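Local coordinates for ribosome-inactivating protein (Lychnis chalcedonica, PDB 2G5X) that probably inactivates ribosomes as a single-chain member of a plant protein family whose fold packs helices against a mixed beta-sheet, at residues F45-L50 with I102-E107; V51-R56 with S139-F144; E208-S213 with M226-L231. All blocks are in the same frame, centred on the assembly; numbering follows the deposited sequence.

Contact 1: residues F45-L50 with I102-E107; sequences FVLVNL and IFTDAE
The backbone oxygen of Ile102 lies in the fork of the Leu47 side chain, with Leu47 CD1 and Leu47 CD2 each 3.5 Å from Ile102 O. The methyls pack round this oxygen, whose polar partner here is Thr104 N, weakly bonded, as the chain leaves helix 99-102. Leu47 adopts the common extended leucine shape (chi1 -60°, chi2 -176°), which spreads its two methyls across the loop: CD2 comes obliquely to Phe103 CD1 at 4.1 Å, while CD1 reaches the neighbourhood of Thr104 OG1. Two residues earlier, Phe45 offers a ring face to Ile102, whose CD1 makes a CH-pi contact 4.2 Å from the Phe45 ring centroid and 26° off its normal. Ile102 CG2 lies over a face of the Phe103 ring, near its rim. A type I turn from Phe103 to Ala106, closed by Ala106 N to Phe103 O, then directs the chain toward strand 108-109. Strand 45-51 is an inner strand of the mixed sheet: Phe45 meets the last residue of helix 99-102 and Leu47 the start of the loop after it, whereas Val46 and Val48 pack on helix 10-25, and Phe103 extends over Ala62 and Ala85 of strands 58-64 and 83-87.

Contact 2: residues V51-R56 with S139-F144; sequences VLPFNR and SLQTAF
Leu52 fits against helix 137-145 by presenting its branched end to Phe144 and Gln141, which lie three residues apart and so project from neighbouring turns. The leucine and the Phe144 ring approach from opposite directions. Leu52 CG stands almost directly over the ring, 3.6 Å from the Phe144 centroid and 11° off the normal, in a CH-pi contact; Leu52 CD1 comes as close as 3.4 Å to Phe144 CD2, a tight apolar approach. With CG of Phe144 placed opposite its backbone N (chi1 -174°), the ring is sent across toward Leu52. The other methyl, Leu52 CD2, rests on the helix backbone 4.0 Å from Gln141 CA. The segment 51-56 is the connection of a beta-hairpin, joining the antiparallel strands 45-51 and 58-64, and its backbone is drawn round by a weak bond from Arg56 N to Leu52 O. Gln141 covers the outer part of this connection. Its extended chain carries the amide to Phe54, whose CE1-CZ edge abuts the amide face, Phe54 CE1 3.5 Å from Gln141 CD, with Gln141 OE1 near the ring plane, 3.3 Å from Phe54 CZ; ring and amide planes stand 67° apart. The Phe54 ring itself has Pro53 CG over the centre of one face, 4.1 Å above the plane. On the other end of the amide, Gln141 NE2 passes Pro53 CG at 3.8 Å and fixes the amide's rotation by donating a hydrogen bond to Val6 O, just beyond strand 3-5.

Contact 3: residues E208-S213 with M226-L231; sequences EQYHKS and MKLGLL
Tyr210, in the last part of helix 203-210, packs its ring into the C-terminal tail of the ribosome-inactivating protein fold, where residues 226-231 run back past the helix without forming a helix or strand of their own. Its chi1 of -99° is well away from a staggered value, so the ring is swung aside from the usual position to lie between the Leu228 and Leu231 side chains and the backbone carbonyl of Met226. Leu228 and Leu231 have nearly the same extended shape, each with CG opposite its carbonyl carbon. Leu228 CD1 approaches Tyr210 CD2 obliquely at 3.8 Å, and Leu231, crossing the tyrosine at about a right angle, brings CD2 to 3.8 Å from Tyr210 CB. Beside them, His211 CE1 lies 4.3 Å from Leu231 CD1; a hydrogen bond from ND1 back to Ser207 O holds that imidazole in its rotation. The chain then turns away, with Gln209 O accepting from both Lys212 N and Ser213 N, and leads directly to Cys214, which is disulfide-bonded to Cys32. At the far end of the tyrosine, Met226 O meets the ring edge in plane, 3.1 Å from Tyr210 CE2. Tyr210 OH is 3.4 Å from Met226 O, a weak bond that is not firmly established. The backbone of the next residue passes close to the same hydroxyl, with Lys227 CA 3.5 Å from Tyr210 OH.

How the contacts relate
Contacts 1 and 2 follow one another along one run of chain: strand 45-51 meets helix 99-102 and the loop after it, and the hairpin connection beyond the strand meets helix 137-145. They touch where Leu50 O comes 3.5 Å from Phe144 CE1, and their segments alternate along the chain. Both are partly buried and rely on aliphatic groups over aromatic faces, although contact 2 adds a polar side chain bonded outside the contact. Contact 3 stands apart, its centre about 28 Å from that of contact 1 and about 33 Å from that of contact 2, across the chain's centre from the latter. More buried, it joins the last part of helix 203-210 to the C-terminal tail, an aromatic among aliphatic groups with a marginal polar end.

Contact 1: residues F45-L50 with I102-E107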
# COMPACT_ATOMS: atom_id res chain seq x y z
N PHE A 45 -3.30 -4.66 -12.12
CA PHE A 45 -3.23 -4.49 -10.68
C PHE A 45 -2.51 -5.61 -9.95
O PHE A 45 -2.45 -6.75 -10.43
CB PHE A 45 -4.64 -4.34 -10.10
CG PHE A 45 -5.45 -3.27 -10.76
CD1 PHE A 45 -6.03 -3.48 -12.00
CD2 PHE A 45 -5.55 -2.01 -10.18
CE1 PHE A 45 -6.71 -2.46 -12.66
CE2 PHE A 45 -6.22 -0.98 -10.82
CZ PHE A 45 -6.80 -1.20 -12.07
N VAL A 46 -1.95 -5.27 -8.79
CA VAL A 46 -1.26 -6.23 -7.96
C VAL A 46 -2.09 -6.39 -6.69
O VAL A 46 -2.40 -5.40 -6.02
CB VAL A 46 0.15 -5.74 -7.58
CG1 VAL A 46 0.82 -6.73 -6.63
CG2 VAL A 46 1.00 -5.56 -8.83
N LEU A 47 -2.48 -7.62 -6.38
CA LEU A 47 -3.29 -7.88 -5.20
C LEU A 47 -2.40 -8.24 -4.02
O LEU A 47 -1.38 -8.90 -4.18
CB LEU A 47 -4.29 -9.01 -5.46
CG LEU A 47 -5.30 -8.80 -6.59
CD1 LEU A 47 -6.26 -9.97 -6.63
CD2 LEU A 47 -6.07 -7.50 -6.37
N VAL A 48 -2.81 -7.78 -2.84
CA VAL A 48 -2.08 -8.02 -1.60
C VAL A 48 -3.04 -8.48 -0.50
O VAL A 48 -4.05 -7.83 -0.25
CB VAL A 48 -1.38 -6.72 -1.13
CG1 VAL A 48 -0.90 -6.85 0.30
CG2 VAL A 48 -0.21 -6.42 -2.06
N ASN A 49 -2.72 -9.59 0.15
CA ASN A 49 -3.56 -10.09 1.23
C ASN A 49 -3.01 -9.68 2.60
O ASN A 49 -1.82 -9.86 2.87
CB ASN A 49 -3.62 -11.62 1.20
CG ASN A 49 -4.70 -12.15 0.27
OD1 ASN A 49 -5.30 -11.41 -0.49
ND2 ASN A 49 -4.93 -13.46 0.33
N LEU A 50 -3.87 -9.10 3.43
CA LEU A 50 -3.49 -8.74 4.80
C LEU A 50 -4.36 -9.67 5.65
O LEU A 50 -5.57 -9.72 5.47
CB LEU A 50 -3.83 -7.27 5.10
CG LEU A 50 -3.01 -6.18 4.38
CD1 LEU A 50 -3.43 -4.80 4.90
CD2 LEU A 50 -1.52 -6.40 4.62
N ILE A 102 -10.16 -7.58 -11.68
CA ILE A 102 -9.22 -7.02 -10.71
C ILE A 102 -9.19 -7.91 -9.47
O ILE A 102 -8.13 -8.40 -9.08
CB ILE A 102 -9.65 -5.59 -10.31
CG1 ILE A 102 -9.59 -4.69 -11.55
CG2 ILE A 102 -8.76 -5.07 -9.20
CD1 ILE A 102 -10.15 -3.30 -11.34
N PHE A 103 -10.35 -8.11 -8.85
CA PHE A 103 -10.46 -8.97 -7.68
C PHE A 103 -10.92 -10.34 -8.16
O PHE A 103 -12.11 -10.63 -8.23
CB PHE A 103 -11.47 -8.39 -6.68
CG PHE A 103 -10.98 -7.18 -5.95
CD1 PHE A 103 -9.95 -7.28 -5.02
CD2 PHE A 103 -11.54 -5.93 -6.20
CE1 PHE A 103 -9.48 -6.15 -4.34
CE2 PHE A 103 -11.08 -4.79 -5.52
CZ PHE A 103 -10.05 -4.91 -4.59
N THR A 104 -9.94 -11.16 -8.52
CA THR A 104 -10.15 -12.50 -9.03
C THR A 104 -11.22 -13.34 -8.34
O THR A 104 -11.98 -14.05 -9.00
CB THR A 104 -8.84 -13.32 -8.99
OG1 THR A 104 -7.76 -12.52 -9.48
CG2 THR A 104 -8.97 -14.57 -9.84
N ASP A 105 -11.28 -13.26 -7.01
CA ASP A 105 -12.24 -14.07 -6.25
C ASP A 105 -13.53 -13.40 -5.82
O ASP A 105 -14.38 -14.03 -5.18
CB ASP A 105 -11.54 -14.64 -5.01
CG ASP A 105 -10.23 -15.34 -5.34
OD1 ASP A 105 -10.24 -16.23 -6.21
OD2 ASP A 105 -9.19 -14.99 -4.73
N ALA A 106 -13.71 -12.13 -6.18
CA ALA A 106 -14.91 -11.39 -5.79
C ALA A 106 -16.21 -12.05 -6.25
O ALA A 106 -16.32 -12.50 -7.40
CB ALA A 106 -14.85 -9.96 -6.33
N GLU A 107 -17.19 -12.10 -5.35
CA GLU A 107 -18.49 -12.69 -5.64
C GLU A 107 -19.55 -11.63 -5.92
O GLU A 107 -20.55 -11.90 -6.58
CB GLU A 107 -18.94 -13.57 -4.46
CG GLU A 107 -18.10 -14.83 -4.30
CD GLU A 107 -18.45 -15.62 -3.05
OE1 GLU A 107 -18.08 -15.18 -1.94
OE2 GLU A 107 -19.09 -16.68 -3.18

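Contact 2: residues V51-R56 with S139-F144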
# COMPACT_ATOMS: atom_id res chain seq x y z
N VAL A 51 -3.73 -10.41 6.56
CA VAL A 51 -4.46 -11.36 7.40
C VAL A 51 -4.23 -11.11 8.88
O VAL A 51 -3.11 -10.85 9.30
CB VAL A 51 -4.01 -12.82 7.09
CG1 VAL A 51 -4.85 -13.80 7.90
CG2 VAL A 51 -4.12 -13.10 5.60
N LEU A 52 -5.30 -11.16 9.68
CA LEU A 52 -5.17 -10.97 11.12
C LEU A 52 -4.84 -12.31 11.76
O LEU A 52 -5.49 -13.31 11.48
CB LEU A 52 -6.46 -10.43 11.74
CG LEU A 52 -6.89 -9.02 11.35
CD1 LEU A 52 -8.16 -8.67 12.13
CD2 LEU A 52 -5.78 -8.03 11.66
N PRO A 53 -3.82 -12.35 12.62
CA PRO A 53 -3.44 -13.60 13.27
C PRO A 53 -4.50 -14.15 14.23
O PRO A 53 -4.59 -15.36 14.43
CB PRO A 53 -2.14 -13.24 13.98
CG PRO A 53 -2.33 -11.79 14.33
CD PRO A 53 -2.95 -11.24 13.06
N PHE A 54 -5.30 -13.26 14.81
CA PHE A 54 -6.31 -13.65 15.79
C PHE A 54 -7.46 -14.52 15.28
O PHE A 54 -7.75 -15.58 15.85
CB PHE A 54 -6.94 -12.41 16.44
CG PHE A 54 -5.95 -11.35 16.81
CD1 PHE A 54 -5.81 -10.21 16.02
CD2 PHE A 54 -5.18 -11.47 17.96
CE1 PHE A 54 -4.90 -9.22 16.37
CE2 PHE A 54 -4.26 -10.48 18.31
CZ PHE A 54 -4.13 -9.35 17.51
N ASN A 55 -8.11 -14.06 14.22
CA ASN A 55 -9.27 -14.76 13.66
C ASN A 55 -9.10 -15.18 12.20
O ASN A 55 -10.01 -15.75 11.61
CB ASN A 55 -10.48 -13.85 13.78
CG ASN A 55 -10.19 -12.44 13.33
OD1 ASN A 55 -9.50 -12.23 12.32
ND2 ASN A 55 -10.70 -11.45 14.06
N ARG A 56 -7.93 -14.89 11.64
CA ARG A 56 -7.63 -15.23 10.26
C ARG A 56 -8.46 -14.45 9.24
O ARG A 56 -8.48 -14.80 8.05
CB ARG A 56 -7.81 -16.74 10.03
CG ARG A 56 -7.09 -17.62 11.04
CD ARG A 56 -5.61 -17.27 11.15
NE ARG A 56 -4.89 -17.43 9.89
CZ ARG A 56 -3.57 -17.27 9.75
NH1 ARG A 56 -2.83 -16.95 10.80
NH2 ARG A 56 -3.00 -17.43 8.57
N SER A 139 -1.54 -0.78 15.33
CA SER A 139 -2.35 0.26 14.70
C SER A 139 -3.11 -0.31 13.51
O SER A 139 -4.31 -0.05 13.33
CB SER A 139 -1.46 1.42 14.24
OG SER A 139 -0.75 1.98 15.33
N LEU A 140 -2.41 -1.08 12.68
CA LEU A 140 -3.04 -1.68 11.51
C LEU A 140 -4.09 -2.72 11.90
O LEU A 140 -5.15 -2.80 11.28
CB LEU A 140 -1.97 -2.31 10.61
CG LEU A 140 -2.48 -2.96 9.32
CD1 LEU A 140 -3.37 -1.99 8.54
CD2 LEU A 140 -1.29 -3.41 8.48
N GLN A 141 -3.82 -3.51 12.94
CA GLN A 141 -4.79 -4.52 13.37
C GLN A 141 -6.08 -3.85 13.83
O GLN A 141 -7.18 -4.32 13.52
CB GLN A 141 -4.22 -5.37 14.51
CG GLN A 141 -3.01 -6.23 14.12
CD GLN A 141 -2.44 -6.99 15.30
OE1 GLN A 141 -2.59 -6.58 16.45
NE2 GLN A 141 -1.76 -8.10 15.03
N THR A 142 -5.95 -2.75 14.56
CA THR A 142 -7.11 -2.03 15.07
C THR A 142 -7.93 -1.44 13.92
O THR A 142 -9.16 -1.54 13.91
CB THR A 142 -6.69 -0.89 16.02
OG1 THR A 142 -6.07 -1.45 17.19
CG2 THR A 142 -7.89 -0.06 16.44
N ALA A 143 -7.24 -0.83 12.95
CA ALA A 143 -7.92 -0.22 11.81
C ALA A 143 -8.63 -1.29 10.99
O ALA A 143 -9.74 -1.08 10.49
CB ALA A 143 -6.92 0.54 10.95
N PHE A 144 -7.98 -2.44 10.85
CA PHE A 144 -8.52 -3.58 10.10
C PHE A 144 -9.85 -4.02 10.73
O PHE A 144 -10.86 -4.18 10.04
CB PHE A 144 -7.49 -4.71 10.15
CG PHE A 144 -7.83 -5.92 9.30
CD1 PHE A 144 -6.95 -6.35 8.31
CD2 PHE A 144 -8.98 -6.66 9.54
CE1 PHE A 144 -7.20 -7.51 7.58
CE2 PHE A 144 -9.25 -7.82 8.81
CZ PHE A 144 -8.36 -8.25 7.83

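Contact 3: residues E208-S213 with M226-L231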
# COMPACT_ATOMS: atom_id res chain seq x y z
N GLU A 208 14.30 8.72 -11.19
CA GLU A 208 14.89 9.24 -12.42
C GLU A 208 16.41 9.11 -12.43
O GLU A 208 17.00 8.71 -13.43
CB GLU A 208 14.52 10.71 -12.63
CG GLU A 208 13.06 10.96 -12.95
CD GLU A 208 12.75 12.43 -13.19
OE1 GLU A 208 11.58 12.75 -13.49
OE2 GLU A 208 13.68 13.26 -13.09
N GLN A 209 17.03 9.46 -11.31
CA GLN A 209 18.48 9.39 -11.20
C GLN A 209 19.01 7.97 -11.23
O GLN A 209 20.08 7.72 -11.79
CB GLN A 209 18.95 10.11 -9.93
CG GLN A 209 18.66 11.60 -9.97
CD GLN A 209 19.15 12.25 -11.25
OE1 GLN A 209 20.33 12.17 -11.59
NE2 GLN A 209 18.24 12.88 -11.98
N TYR A 210 18.28 7.04 -10.62
CA TYR A 210 18.71 5.64 -10.61
C TYR A 210 18.82 5.08 -12.02
O TYR A 210 19.59 4.15 -12.27
CB TYR A 210 17.75 4.79 -9.78
CG TYR A 210 18.26 4.53 -8.37
CD1 TYR A 210 19.35 3.68 -8.15
CD2 TYR A 210 17.67 5.14 -7.27
CE1 TYR A 210 19.84 3.46 -6.87
CE2 TYR A 210 18.16 4.93 -5.98
CZ TYR A 210 19.24 4.08 -5.79
OH TYR A 210 19.72 3.87 -4.52
N HIS A 211 18.05 5.64 -12.96
CA HIS A 211 18.12 5.16 -14.33
C HIS A 211 19.41 5.66 -15.00
O HIS A 211 19.81 5.14 -16.05
CB HIS A 211 16.91 5.63 -15.14
CG HIS A 211 15.69 4.77 -14.95
ND1 HIS A 211 14.74 5.02 -13.98
CD2 HIS A 211 15.26 3.68 -15.62
CE1 HIS A 211 13.78 4.12 -14.07
NE2 HIS A 211 14.07 3.29 -15.06
N LYS A 212 20.06 6.64 -14.39
CA LYS A 212 21.29 7.20 -14.94
C LYS A 212 22.56 6.79 -14.19
O LYS A 212 23.67 6.92 -14.71
CB LYS A 212 21.21 8.73 -14.97
CG LYS A 212 20.04 9.28 -15.78
CD LYS A 212 20.14 10.79 -15.95
CE LYS A 212 20.16 11.51 -14.61
NZ LYS A 212 20.32 12.99 -14.77
N SER A 213 22.40 6.31 -12.96
CA SER A 213 23.54 5.89 -12.15
C SER A 213 23.08 5.07 -10.95
O SER A 213 22.01 5.32 -10.40
CB SER A 213 24.33 7.11 -11.66
OG SER A 213 25.39 6.73 -10.80
N MET A 226 17.72 7.62 -0.04
CA MET A 226 17.40 7.42 -1.45
C MET A 226 17.48 5.97 -1.95
O MET A 226 17.19 5.70 -3.11
CB MET A 226 18.31 8.29 -2.32
CG MET A 226 18.10 9.79 -2.13
SD MET A 226 18.97 10.78 -3.36
CE MET A 226 20.64 10.73 -2.72
N LYS A 227 17.87 5.04 -1.08
CA LYS A 227 17.97 3.64 -1.46
C LYS A 227 16.58 3.08 -1.76
O LYS A 227 15.84 2.70 -0.85
CB LYS A 227 18.62 2.83 -0.33
CG LYS A 227 19.46 1.65 -0.80
CD LYS A 227 20.91 2.06 -1.04
CE LYS A 227 21.69 0.97 -1.76
NZ LYS A 227 23.11 1.37 -1.99
N LEU A 228 16.23 3.01 -3.04
CA LEU A 228 14.91 2.53 -3.43
C LEU A 228 14.77 1.01 -3.52
O LEU A 228 15.72 0.31 -3.86
CB LEU A 228 14.49 3.16 -4.76
CG LEU A 228 14.50 4.69 -4.77
CD1 LEU A 228 14.02 5.19 -6.12
CD2 LEU A 228 13.60 5.23 -3.66
N GLY A 229 13.57 0.53 -3.19
CA GLY A 229 13.28 -0.89 -3.27
C GLY A 229 12.46 -1.19 -4.51
O GLY A 229 12.29 -2.35 -4.90
N LEU A 230 11.94 -0.14 -5.14
CA LEU A 230 11.14 -0.25 -6.35
C LEU A 230 11.31 1.05 -7.13
O LEU A 230 11.20 2.13 -6.55
CB LEU A 230 9.65 -0.45 -6.01
CG LEU A 230 8.65 -0.47 -7.18
CD1 LEU A 230 8.88 -1.72 -8.02
CD2 LEU A 230 7.22 -0.45 -6.65
N LEU A 231 11.61 0.95 -8.42
CA LEU A 231 11.79 2.15 -9.23
C LEU A 231 10.56 2.41 -10.08
O LEU A 231 9.85 1.48 -10.46
CB LEU A 231 13.00 2.01 -10.17
CG LEU A 231 14.39 1.79 -9.59
CD1 LEU A 231 15.41 1.88 -10.72
CD2 LEU A 231 14.70 2.83 -8.53